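Putative hydrolase (Chromobacterium violaceum, PDB 3MCW) probably acts as a hydrolase of the isochorismatase family, although no particular substrate or reaction has been assigned to it. Local coordinates at residues Leu116-Val121 and Ala129-Ala134; Leu6-Asp11 and Gly192-Ala197; Pro27-Arg32 and Ser67-Gly72; Thr89-Gln94 and Ile100-Glu105. One frame throughout, in Å; residues are numbered along the deposited sequence.

Contact 1 (Leu116-Val121 and Ala129-Ala134)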
loop_
_atom_site.group_PDB
_atom_site.type_symbol
_atom_site.label_atom_id
_atom_site.label_comp_id
_atom_site.label_asym_id
_atom_site.label_seq_id
_atom_site.Cartn_x
_atom_site.Cartn_y
_atom_site.Cartn_z
ATOM N N LEU A 116 -13.502 -8.236 6.727
ATOM C CA LEU A 116 -12.494 -7.931 7.732
ATOM C C LEU A 116 -12.768 -6.551 8.347
ATOM O O LEU A 116 -13.133 -5.621 7.639
ATOM C CB LEU A 116 -11.089 -7.900 7.095
ATOM C CG LEU A 116 -10.718 -9.119 6.231
ATOM C CD1 LEU A 116 -9.328 -8.947 5.663
ATOM C CD2 LEU A 116 -10.825 -10.438 7.049
ATOM N N VAL A 117 -12.529 -6.460 9.661
ATOM C CA VAL A 117 -12.568 -5.196 10.389
ATOM C C VAL A 117 -11.169 -4.999 10.919
ATOM O O VAL A 117 -10.669 -5.820 11.690
ATOM C CB VAL A 117 -13.609 -5.248 11.543
ATOM C CG1 VAL A 117 -13.540 -3.976 12.369
ATOM C CG2 VAL A 117 -15.001 -5.472 10.925
ATOM N N VAL A 118 -10.508 -3.932 10.491
ATOM C CA VAL A 118 -9.089 -3.744 10.730
ATOM C C VAL A 118 -8.840 -2.549 11.628
ATOM O O VAL A 118 -9.439 -1.476 11.455
ATOM C CB VAL A 118 -8.309 -3.546 9.392
ATOM C CG1 VAL A 118 -6.874 -3.303 9.611
ATOM C CG2 VAL A 118 -8.536 -4.781 8.470
ATOM N N ALA A 119 -7.898 -2.719 12.553
ATOM C CA ALA A 119 -7.417 -1.596 13.388
ATOM C C ALA A 119 -5.999 -1.900 13.771
ATOM O O ALA A 119 -5.564 -3.031 13.718
ATOM C CB ALA A 119 -8.296 -1.409 14.623
ATOM N N GLY A 120 -5.251 -0.882 14.162
ATOM C CA GLY A 120 -3.916 -1.062 14.689
ATOM C C GLY A 120 -2.976 0.059 14.293
ATOM O O GLY A 120 -3.400 1.206 14.086
ATOM N N VAL A 121 -1.699 -0.271 14.213
ATOM C CA VAL A 121 -0.677 0.754 14.083
ATOM C C VAL A 121 0.401 0.270 13.111
ATOM O O VAL A 121 0.749 -0.935 13.099
ATOM C CB VAL A 121 -0.089 1.093 15.477
ATOM C CG1 VAL A 121 0.530 -0.172 16.125
ATOM C CG2 VAL A 121 0.910 2.247 15.421
ATOM N N ALA A 129 -0.415 -0.957 4.356
ATOM C CA ALA A 129 0.106 -2.027 3.483
ATOM C C ALA A 129 -0.835 -3.222 3.481
ATOM O O ALA A 129 -1.140 -3.827 2.444
ATOM C CB ALA A 129 1.495 -2.464 3.948
ATOM N N THR A 130 -1.333 -3.573 4.673
ATOM C CA THR A 130 -2.230 -4.699 4.826
ATOM C C THR A 130 -3.570 -4.447 4.164
ATOM O O THR A 130 -4.115 -5.325 3.491
ATOM C CB THR A 130 -2.371 -5.053 6.315
ATOM O OG1 THR A 130 -1.108 -5.420 6.869
ATOM C CG2 THR A 130 -3.319 -6.200 6.522
ATOM N N VAL A 131 -4.137 -3.261 4.375
ATOM C CA VAL A 131 -5.437 -2.940 3.815
ATOM C C VAL A 131 -5.399 -2.840 2.296
ATOM O O VAL A 131 -6.307 -3.301 1.621
ATOM C CB VAL A 131 -6.039 -1.663 4.459
ATOM C CG1 VAL A 131 -7.303 -1.245 3.765
ATOM C CG2 VAL A 131 -6.286 -1.895 5.939
ATOM N N ARG A 132 -4.357 -2.220 1.738
ATOM C CA ARG A 132 -4.274 -2.126 0.275
ATOM C C ARG A 132 -4.266 -3.532 -0.315
ATOM O O ARG A 132 -4.974 -3.786 -1.300
ATOM C CB ARG A 132 -3.074 -1.326 -0.197
ATOM C CG ARG A 132 -3.187 0.168 0.004
ATOM C CD ARG A 132 -2.027 0.909 -0.645
ATOM N NE ARG A 132 -2.025 2.353 -0.448
ATOM C CZ ARG A 132 -1.951 3.256 -1.429
ATOM N NH1 ARG A 132 -1.993 2.938 -2.699
ATOM N NH2 ARG A 132 -1.732 4.520 -1.098
HETATM N N MSE A 133 -3.457 -4.424 0.243
HETATM C CA MSE A 133 -3.458 -5.810 -0.267
HETATM C C MSE A 133 -4.776 -6.499 -0.041
HETATM O O MSE A 133 -5.281 -7.171 -0.944
HETATM C CB MSE A 133 -2.329 -6.656 0.318
HETATM C CG MSE A 133 -1.046 -6.364 -0.291
HETATM SE SE MSE A 133 0.347 -7.673 0.131
HETATM C CE MSE A 133 -0.483 -9.301 -0.544
ATOM N N ALA A 134 -5.357 -6.357 1.149
ATOM C CA ALA A 134 -6.646 -7.003 1.407
ATOM C C ALA A 134 -7.703 -6.605 0.393
ATOM O O ALA A 134 -8.430 -7.457 -0.128
ATOM C CB ALA A 134 -7.122 -6.699 2.826
#

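Contact 2 (Leu6-Asp11 and Gly192-Ala197)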
loop_
_atom_site.group_PDB
_atom_site.type_symbol
_atom_site.label_atom_id
_atom_site.label_comp_id
_atom_site.label_asym_id
_atom_site.label_seq_id
_atom_site.Cartn_x
_atom_site.Cartn_y
_atom_site.Cartn_z
ATOM N N LEU A 6 -23.626 1.596 8.306
ATOM C CA LEU A 6 -22.884 0.360 8.099
ATOM C C LEU A 6 -23.673 -0.886 8.446
ATOM O O LEU A 6 -24.278 -0.987 9.502
ATOM C CB LEU A 6 -21.597 0.357 8.924
ATOM C CG LEU A 6 -20.732 -0.906 8.859
ATOM C CD1 LEU A 6 -20.075 -1.062 7.494
ATOM C CD2 LEU A 6 -19.690 -0.854 9.961
ATOM N N ARG A 7 -23.618 -1.818 7.522
ATOM C CA ARG A 7 -24.219 -3.119 7.674
ATOM C C ARG A 7 -23.233 -4.172 7.161
ATOM O O ARG A 7 -22.733 -4.064 6.042
ATOM C CB ARG A 7 -25.551 -3.158 6.896
ATOM C CG ARG A 7 -26.252 -4.504 6.790
ATOM C CD ARG A 7 -27.350 -4.489 5.718
ATOM N NE ARG A 7 -27.999 -5.796 5.586
ATOM N N PHE A 8 -22.933 -5.178 7.981
ATOM C CA PHE A 8 -22.101 -6.281 7.544
ATOM C C PHE A 8 -22.868 -7.125 6.555
ATOM O O PHE A 8 -24.073 -7.299 6.688
ATOM C CB PHE A 8 -21.630 -7.125 8.732
ATOM C CG PHE A 8 -20.667 -6.409 9.596
ATOM C CD1 PHE A 8 -19.401 -6.096 9.092
ATOM C CD2 PHE A 8 -20.983 -5.984 10.859
ATOM C CE1 PHE A 8 -18.470 -5.398 9.819
ATOM C CE2 PHE A 8 -20.001 -5.281 11.613
ATOM C CZ PHE A 8 -18.767 -5.006 11.061
ATOM N N SER A 9 -22.155 -7.598 5.542
ATOM C CA SER A 9 -22.744 -8.459 4.523
ATOM C C SER A 9 -22.755 -9.919 4.972
ATOM O O SER A 9 -23.522 -10.725 4.456
ATOM C CB SER A 9 -21.983 -8.319 3.207
ATOM O OG SER A 9 -20.612 -8.613 3.381
ATOM N N SER A 10 -21.881 -10.254 5.935
ATOM C CA SER A 10 -21.793 -11.601 6.489
ATOM C C SER A 10 -22.128 -11.597 7.974
ATOM O O SER A 10 -22.238 -10.537 8.580
ATOM C CB SER A 10 -20.379 -12.187 6.312
ATOM O OG SER A 10 -19.490 -11.839 7.365
ATOM N N ASP A 11 -22.328 -12.789 8.538
ATOM C CA ASP A 11 -22.605 -12.935 9.960
ATOM C C ASP A 11 -21.330 -13.256 10.762
ATOM O O ASP A 11 -21.394 -13.568 11.960
ATOM C CB ASP A 11 -23.706 -13.955 10.250
ATOM C CG ASP A 11 -23.330 -15.379 9.865
ATOM O OD1 ASP A 11 -22.186 -15.656 9.460
ATOM O OD2 ASP A 11 -24.233 -16.227 9.950
ATOM N N GLY A 192 -24.739 -5.537 16.318
ATOM C CA GLY A 192 -26.044 -5.762 16.897
ATOM C C GLY A 192 -27.165 -6.017 15.913
ATOM O O GLY A 192 -28.224 -6.465 16.328
ATOM N N ASN A 193 -26.937 -5.704 14.635
ATOM C CA ASN A 193 -27.926 -5.900 13.571
ATOM C C ASN A 193 -27.754 -7.194 12.796
ATOM O O ASN A 193 -28.626 -7.548 11.995
ATOM C CB ASN A 193 -27.935 -4.707 12.609
ATOM C CG ASN A 193 -28.327 -3.413 13.273
ATOM O OD1 ASN A 193 -27.801 -2.345 12.922
ATOM N ND2 ASN A 193 -29.218 -3.489 14.243
ATOM N N ILE A 194 -26.691 -7.948 13.070
ATOM C CA ILE A 194 -26.449 -9.174 12.334
ATOM C C ILE A 194 -27.573 -10.175 12.554
ATOM O O ILE A 194 -28.087 -10.762 11.604
ATOM C CB ILE A 194 -25.103 -9.782 12.713
ATOM C CG1 ILE A 194 -23.986 -8.887 12.157
ATOM C CG2 ILE A 194 -24.980 -11.237 12.173
ATOM C CD1 ILE A 194 -22.621 -9.319 12.570
ATOM N N ALA A 195 -27.935 -10.393 13.808
ATOM C CA ALA A 195 -28.876 -11.471 14.135
ATOM C C ALA A 195 -30.207 -11.321 13.398
ATOM O O ALA A 195 -30.753 -12.291 12.890
ATOM C CB ALA A 195 -29.101 -11.546 15.654
ATOM N N GLY A 196 -30.712 -10.089 13.340
ATOM C CA GLY A 196 -31.989 -9.792 12.752
ATOM C C GLY A 196 -32.003 -9.836 11.252
ATOM O O GLY A 196 -33.105 -9.835 10.664
ATOM N N ALA A 197 -30.823 -9.895 10.638
ATOM C CA ALA A 197 -30.671 -9.924 9.199
ATOM C C ALA A 197 -30.593 -11.346 8.665
ATOM O O ALA A 197 -30.432 -11.535 7.458
ATOM C CB ALA A 197 -29.407 -9.147 8.800
HETATM O O HOH W 1 -26.215 -2.686 10.384
#

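Contact 3 (Pro27-Arg32 and Ser67-Gly72). With EDO (1,2-ethanediol), chain I.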
loop_
_atom_site.group_PDB
_atom_site.type_symbol
_atom_site.label_atom_id
_atom_site.label_comp_id
_atom_site.label_asym_id
_atom_site.label_seq_id
_atom_site.Cartn_x
_atom_site.Cartn_y
_atom_site.Cartn_z
ATOM N N PRO A 27 9.586 6.709 22.359
ATOM C CA PRO A 27 9.568 8.090 21.882
ATOM C C PRO A 27 10.317 8.278 20.589
ATOM O O PRO A 27 10.065 9.278 19.892
ATOM C CB PRO A 27 10.186 8.896 23.027
ATOM C CG PRO A 27 10.405 7.998 24.083
ATOM C CD PRO A 27 10.110 6.601 23.730
ATOM N N SER A 28 11.183 7.338 20.210
ATOM C CA SER A 28 11.933 7.338 18.937
ATOM C C SER A 28 11.033 7.413 17.707
ATOM O O SER A 28 11.473 7.832 16.632
ATOM C CB SER A 28 12.887 6.097 18.804
ATOM O OG SER A 28 12.170 4.858 18.640
ATOM N N TRP A 29 9.797 6.929 17.822
ATOM C CA TRP A 29 8.889 6.986 16.682
ATOM C C TRP A 29 8.370 8.410 16.391
ATOM O O TRP A 29 7.796 8.646 15.332
ATOM C CB TRP A 29 7.684 6.052 16.857
ATOM C CG TRP A 29 8.087 4.623 16.880
ATOM C CD1 TRP A 29 8.120 3.806 17.959
ATOM C CD2 TRP A 29 8.594 3.858 15.778
ATOM N NE1 TRP A 29 8.576 2.555 17.601
ATOM C CE2 TRP A 29 8.858 2.558 16.265
ATOM C CE3 TRP A 29 8.807 4.128 14.415
ATOM C CZ2 TRP A 29 9.356 1.539 15.447
ATOM C CZ3 TRP A 29 9.310 3.114 13.607
ATOM C CH2 TRP A 29 9.575 1.833 14.130
ATOM N N GLY A 30 8.535 9.313 17.348
ATOM C CA GLY A 30 8.032 10.653 17.263
ATOM C C GLY A 30 6.596 10.736 17.700
ATOM O O GLY A 30 5.969 9.744 18.100
ATOM N N PRO A 31 5.981 11.931 17.629
ATOM C CA PRO A 31 4.644 12.118 18.178
ATOM C C PRO A 31 3.580 11.364 17.388
ATOM O O PRO A 31 3.662 11.251 16.167
ATOM C CB PRO A 31 4.451 13.634 18.112
ATOM C CG PRO A 31 5.850 14.197 18.141
ATOM C CD PRO A 31 6.639 13.222 17.325
ATOM N N ARG A 32 2.556 10.945 18.117
ATOM C CA ARG A 32 1.423 10.200 17.576
ATOM C C ARG A 32 0.138 10.975 17.688
ATOM O O ARG A 32 -0.009 11.929 18.448
ATOM C CB ARG A 32 1.266 8.872 18.339
ATOM C CG ARG A 32 1.002 9.044 19.851
ATOM C CD ARG A 32 0.649 7.769 20.507
ATOM N NE ARG A 32 -0.721 7.365 20.272
ATOM C CZ ARG A 32 -1.279 6.295 20.847
ATOM N NH1 ARG A 32 -0.570 5.544 21.664
ATOM N NH2 ARG A 32 -2.551 5.993 20.644
ATOM N N SER A 67 15.754 -2.871 16.501
ATOM C CA SER A 67 14.345 -2.620 16.380
ATOM C C SER A 67 13.638 -2.698 17.723
ATOM O O SER A 67 13.902 -3.591 18.527
ATOM C CB SER A 67 13.727 -3.625 15.402
ATOM O OG SER A 67 12.318 -3.563 15.440
ATOM N N THR A 68 12.721 -1.760 17.931
ATOM C CA THR A 68 11.818 -1.788 19.078
ATOM C C THR A 68 10.900 -3.024 19.061
ATOM O O THR A 68 10.302 -3.338 20.074
ATOM C CB THR A 68 10.999 -0.464 19.212
ATOM O OG1 THR A 68 10.233 -0.258 18.015
ATOM C CG2 THR A 68 11.901 0.764 19.481
ATOM N N TYR A 69 10.747 -3.682 17.901
ATOM C CA TYR A 69 9.970 -4.941 17.766
ATOM C C TYR A 69 10.843 -6.174 17.789
ATOM O O TYR A 69 10.396 -7.258 17.379
ATOM C CB TYR A 69 9.330 -5.014 16.414
ATOM C CG TYR A 69 8.305 -4.020 16.198
ATOM C CD1 TYR A 69 6.975 -4.232 16.584
ATOM C CD2 TYR A 69 8.658 -2.828 15.620
ATOM C CE1 TYR A 69 6.021 -3.285 16.323
ATOM C CE2 TYR A 69 7.744 -1.900 15.369
ATOM C CZ TYR A 69 6.447 -2.082 15.750
ATOM O OH TYR A 69 5.569 -1.100 15.442
ATOM N N ARG A 70 12.094 -6.031 18.192
ATOM C CA ARG A 70 12.969 -7.183 18.279
ATOM C C ARG A 70 12.411 -8.150 19.317
ATOM O O ARG A 70 12.111 -7.738 20.453
ATOM C CB ARG A 70 14.428 -6.758 18.618
ATOM N N PRO A 71 12.205 -9.427 18.924
ATOM C CA PRO A 71 11.681 -10.401 19.870
ATOM C C PRO A 71 12.523 -10.523 21.139
ATOM O O PRO A 71 13.687 -10.114 21.163
ATOM C CB PRO A 71 11.698 -11.715 19.075
ATOM C CG PRO A 71 11.552 -11.299 17.658
ATOM C CD PRO A 71 12.346 -10.012 17.581
ATOM N N GLY A 72 11.912 -11.047 22.195
ATOM C CA GLY A 72 12.577 -11.179 23.485
ATOM C C GLY A 72 13.049 -9.913 24.188
ATOM O O GLY A 72 14.009 -9.961 24.905
HETATM C C1 EDO I . 5.442 1.896 13.784
HETATM O O1 EDO I . 6.524 1.029 14.136
HETATM C C2 EDO I . 5.835 2.738 12.602
HETATM O O2 EDO I . 5.451 2.122 11.392
#

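Contact 4 (Thr89-Gln94 and Ile100-Glu105). With EDO (1,2-ethanediol), chain L.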
loop_
_atom_site.group_PDB
_atom_site.type_symbol
_atom_site.label_atom_id
_atom_site.label_comp_id
_atom_site.label_asym_id
_atom_site.label_seq_id
_atom_site.Cartn_x
_atom_site.Cartn_y
_atom_site.Cartn_z
ATOM N N THR A 89 -5.980 -16.808 17.847
ATOM C CA THR A 89 -5.031 -16.862 16.750
ATOM C C THR A 89 -4.130 -15.629 16.725
ATOM O O THR A 89 -4.609 -14.506 16.686
ATOM C CB THR A 89 -5.728 -17.006 15.415
ATOM O OG1 THR A 89 -6.599 -18.142 15.478
ATOM C CG2 THR A 89 -4.770 -17.103 14.242
ATOM N N VAL A 90 -2.833 -15.884 16.735
ATOM C CA VAL A 90 -1.801 -14.856 16.579
ATOM C C VAL A 90 -0.948 -15.263 15.391
ATOM O O VAL A 90 -0.474 -16.407 15.347
ATOM C CB VAL A 90 -0.911 -14.740 17.847
ATOM C CG1 VAL A 90 0.191 -13.703 17.638
ATOM C CG2 VAL A 90 -1.743 -14.424 19.092
ATOM N N ILE A 91 -0.792 -14.359 14.425
ATOM C CA ILE A 91 0.025 -14.567 13.249
ATOM C C ILE A 91 1.145 -13.562 13.252
ATOM O O ILE A 91 0.910 -12.353 13.308
ATOM C CB ILE A 91 -0.766 -14.480 11.946
ATOM C CG1 ILE A 91 -1.849 -15.581 11.918
ATOM C CG2 ILE A 91 0.122 -14.527 10.729
ATOM C CD1 ILE A 91 -2.756 -15.544 10.733
ATOM N N ALA A 92 2.380 -14.046 13.225
ATOM C CA ALA A 92 3.551 -13.215 13.196
ATOM C C ALA A 92 3.962 -12.898 11.759
ATOM O O ALA A 92 3.911 -13.768 10.876
ATOM C CB ALA A 92 4.733 -13.913 13.918
ATOM N N LYS A 93 4.401 -11.680 11.530
ATOM C CA LYS A 93 4.905 -11.258 10.219
ATOM C C LYS A 93 6.241 -10.577 10.376
ATOM O O LYS A 93 6.589 -10.094 11.446
ATOM C CB LYS A 93 3.921 -10.287 9.554
ATOM C CG LYS A 93 3.811 -8.919 10.211
ATOM C CD LYS A 93 2.723 -8.055 9.532
ATOM C CE LYS A 93 2.508 -6.692 10.169
ATOM N NZ LYS A 93 3.664 -5.842 10.076
ATOM N N GLN A 94 6.998 -10.495 9.279
ATOM C CA GLN A 94 8.305 -9.836 9.281
ATOM C C GLN A 94 8.364 -8.680 8.310
ATOM O O GLN A 94 9.376 -8.018 8.266
ATOM C CB GLN A 94 9.417 -10.815 8.965
ATOM C CG GLN A 94 9.632 -11.805 10.064
ATOM C CD GLN A 94 10.897 -12.607 9.867
ATOM O OE1 GLN A 94 11.980 -12.077 9.549
ATOM N NE2 GLN A 94 10.777 -13.888 10.058
ATOM N N ILE A 100 2.046 -11.218 3.674
ATOM C CA ILE A 100 3.270 -11.665 3.022
ATOM C C ILE A 100 4.075 -12.525 3.960
ATOM O O ILE A 100 4.443 -12.130 5.060
ATOM C CB ILE A 100 4.055 -10.501 2.420
ATOM C CG1 ILE A 100 3.245 -9.955 1.211
ATOM C CG2 ILE A 100 5.451 -10.993 1.979
ATOM C CD1 ILE A 100 3.796 -8.729 0.542
ATOM N N GLY A 101 4.284 -13.757 3.534
ATOM C CA GLY A 101 5.065 -14.719 4.277
ATOM C C GLY A 101 4.297 -15.358 5.417
ATOM O O GLY A 101 4.910 -16.023 6.257
ATOM N N THR A 102 3.000 -15.142 5.404
ATOM C CA THR A 102 2.159 -15.777 6.334
ATOM C C THR A 102 1.119 -16.558 5.597
ATOM O O THR A 102 0.950 -16.468 4.382
ATOM C CB THR A 102 1.453 -14.782 7.234
ATOM O OG1 THR A 102 0.372 -14.219 6.502
ATOM C CG2 THR A 102 2.417 -13.670 7.715
ATOM N N GLY A 103 0.392 -17.328 6.377
ATOM C CA GLY A 103 -0.728 -18.071 5.856
ATOM C C GLY A 103 -2.031 -17.306 5.941
ATOM O O GLY A 103 -3.097 -17.933 5.995
ATOM N N LEU A 104 -1.994 -15.966 5.966
ATOM C CA LEU A 104 -3.240 -15.275 6.298
ATOM C C LEU A 104 -4.309 -15.445 5.245
ATOM O O LEU A 104 -5.462 -15.764 5.558
ATOM C CB LEU A 104 -2.968 -13.788 6.574
ATOM C CG LEU A 104 -4.204 -12.930 6.892
ATOM C CD1 LEU A 104 -4.959 -13.397 8.128
ATOM C CD2 LEU A 104 -3.801 -11.466 7.026
ATOM N N GLU A 105 -3.967 -15.181 3.988
ATOM C CA GLU A 105 -4.974 -15.249 2.944
ATOM C C GLU A 105 -5.621 -16.642 2.855
ATOM O O GLU A 105 -6.853 -16.768 2.798
ATOM C CB GLU A 105 -4.418 -14.857 1.570
ATOM C CG GLU A 105 -5.484 -14.862 0.500
ATOM C CD GLU A 105 -4.987 -14.560 -0.905
ATOM O OE1 GLU A 105 -3.773 -14.377 -1.103
ATOM O OE2 GLU A 105 -5.844 -14.505 -1.805
HETATM C C1 EDO L . -9.965 -17.090 13.757
HETATM O O1 EDO L . -8.736 -16.604 14.231
HETATM C C2 EDO L . -10.709 -17.605 14.966
HETATM O O2 EDO L . -11.193 -16.498 15.743
HETATM O O HOH W 2 6.204 -14.611 9.181
HETATM O O HOH W 3 6.377 -12.329 7.075
#

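Contact 1 (Leu116-Val121 and Ala129-Ala134)
Val118 and Val131 meet by single methyl groups, CG1 of the strand valine lying 4.0 Å from CG2 of the helix valine. Their side chains run past each other in opposite directions, so each slides alongside its partner. On Val118 the touching branch is the one anti to its backbone N (chi1 178°); on Val131 it is CG2, anti to the carbonyl carbon and beside the backbone N. A second apolar touch lies two residues back along the strand. Leu116, with CD1 at the far end of an extended side chain (chi2 179°), reaches Ala134, and CD1 stops 4.2 Å from Ala134 CB.

A step of two residues along the strand (Leu116 to Val118) is matched by a step of three back along the helix (Ala134 to Val131), as expected when a helix runs back over the strand it has just left. No hydrogen bond crosses the interface; all four touching residues are buried. Thr130 OG1, on the same helix, is satisfied by Ser126 O and Ala98 N. The helix's other flank belongs to the dimer: Arg132 bonds to Ser124 O of the second subunit, and Met133, a selenomethionine, packs on Met133 of that subunit. Strand 115-121, helix 123-136 and strand 140-149 form a beta-alpha-beta unit of the three-layer, Rossmann-like isochorismatase fold, and Val118 and Ala134 both also touch Val141 of its second strand.

Contact 2 (Leu6-Asp11 and Gly192-Ala197)
Ile194 carries the apolar part of this contact, turning both of its branches to the loop 6-11. CG2 points at Asp11, where it lies 3.6 Å from Asp11 CB and 3.7 Å from Asp11 CA, so it is the aliphatic base of the aspartate and not its carboxylate that is touched. The other branch is stretched out (chi2 175°) and brings CD1 to the ring of Phe8, 4.1 Å from Phe8 CD2. The Ile194 and Phe8 side chains are set at a slant to one another. The same CD1 also passes 4.2 Å from Ser10 O, so one methyl touches both the ring and a backbone carbonyl.

Polar contact between the segments is indirect. One water donates to Leu6 O at 2.7 Å and to Asn193 OD1 at 3.0 Å, bridging a main-chain carbonyl of the first segment to a side-chain amide of the second; no direct hydrogen bond joins them. Within 192-197 the chain closes on itself through Ala197 N, which bonds to Ile194 O at 3.0 Å in a short 3-10 turn. On the loop side, Glu115 holds the chain through both carboxylate oxygens, OE2 taking Ser9 N and OE1 taking Ser10 OG.

The contact brings the two ends of the chain together at the margin of the fold. Phe8 lies against Ala190 and Leu191 of helix 184-191 and against Glu115 of strand 115-121, while Ile194 continues that apolar surface beyond the helix and shares Pro13, just ahead of strand 14-18, with Phe8.

Contact 3 (Pro27-Arg32 and Ser67-Gly72)
Trp29 and Thr68 are brought together by two first torsions: the indole swings out anti to its own carbonyl carbon (chi1 -65°), and Thr68 holds OG1 between its backbone N and carbonyl carbon (chi1 59°), with the hydroxyl directed at the ring. OG1 arrives at the indole edge, near the ring plane, 3.3 Å from Trp29 NE1 and equally far from Trp29 CZ2. The N-H is bent away from it, at 129°, and the hydrogen bond is weak; Ala23 O is a second weak acceptor for the same NE1.

Tyr69 joins from the next position, its CE2 lying 3.8 Å from Trp29 CZ2, the two rings meeting obliquely. Its backbone N is held at 2.9 Å by Ser67 OG in an ST turn, within a type I turn from Ser67 to Arg70. A molecule of 1,2-ethanediol, probably from the crystallisation liquor, is placed by its O1, which lies over one face of the indole, 3.1 Å above the plane, and bonds to Tyr69 OH at 2.7 Å. Asn125 ND2 holds the diol too.

These two loops, following strands 14-18 and 55-60, therefore meet through one indole edge, an oblique touch of two rings and one weak hydrogen bond rather than a firm polar lock. An indole face, a phenol hydroxyl and the Asn125 amide together hold a small diol, which may mark a pocket.

Contact 4 (Thr89-Gln94 and Ile100-Glu105)
Lys93, whose CB rests 4.1 Å from Thr102 CG2, carries its NZ away from this contact to a group of acceptors: a salt bridge to Asp19 OD2 and hydrogen bonds with His60 ND1, Ser126 OG and Thr95 O. In a Rossmann-like isochorismatase fold, Asp19 and Lys93, at the C-terminal ends of parallel strands, recall the Asp-Lys-Cys triad of the family's cysteine hydrolases, with Ser126 apparently at the cysteine's position. The lysine gets there with CG between backbone N and carbonyl carbon (chi1 69°) and a final bend at chi4.

The contact itself joins the outer strand 89-93 to the start of helix 104-111, its Gly103 in the N-cap position. Thr102 meets the strand with its carbon side: its CB is 3.7 Å from Ile91 CG2, the two side chains crossing at about a right angle, and its CG2 lies 3.5 Å from Ala92 O. The hydroxyl turns away from the strand, in the conformer described, to accept from Leu104 N at 3.0 Å in an ST turn, and it also bonds to Ala98 O. Ile91 CD1 reaches further, to Leu104 CD1 at 4.0 Å, again with the side chains crosswise.

Where the strand ends, water takes over: one molecule accepts from Gln94 N at 2.9 Å and donates to Ile100 O at 2.8 Å.

In the fold
From the N terminus, the loop 6-11 opens contact 2, which closes only at 192-197 and so encloses the other three contacts. Within that long loop they follow in series: contact 3 joins the loops after strands 14-18 and 55-60, contact 4 ties outer strand 89-93 to the start of helix 104-111, and contact 1 sets strand 115-121 against helix 123-136. None cross. Contact 1 touches two of its neighbours: Val117 CG2 lies 3.6 Å from Phe8 CE1 of contact 2, and the selenium of Met133 lies 3.6 Å from Ile100 CD1 of contact 4. Contacts 2 and 3 lie on opposite sides of the chain's centre, about 38 Å apart between centres.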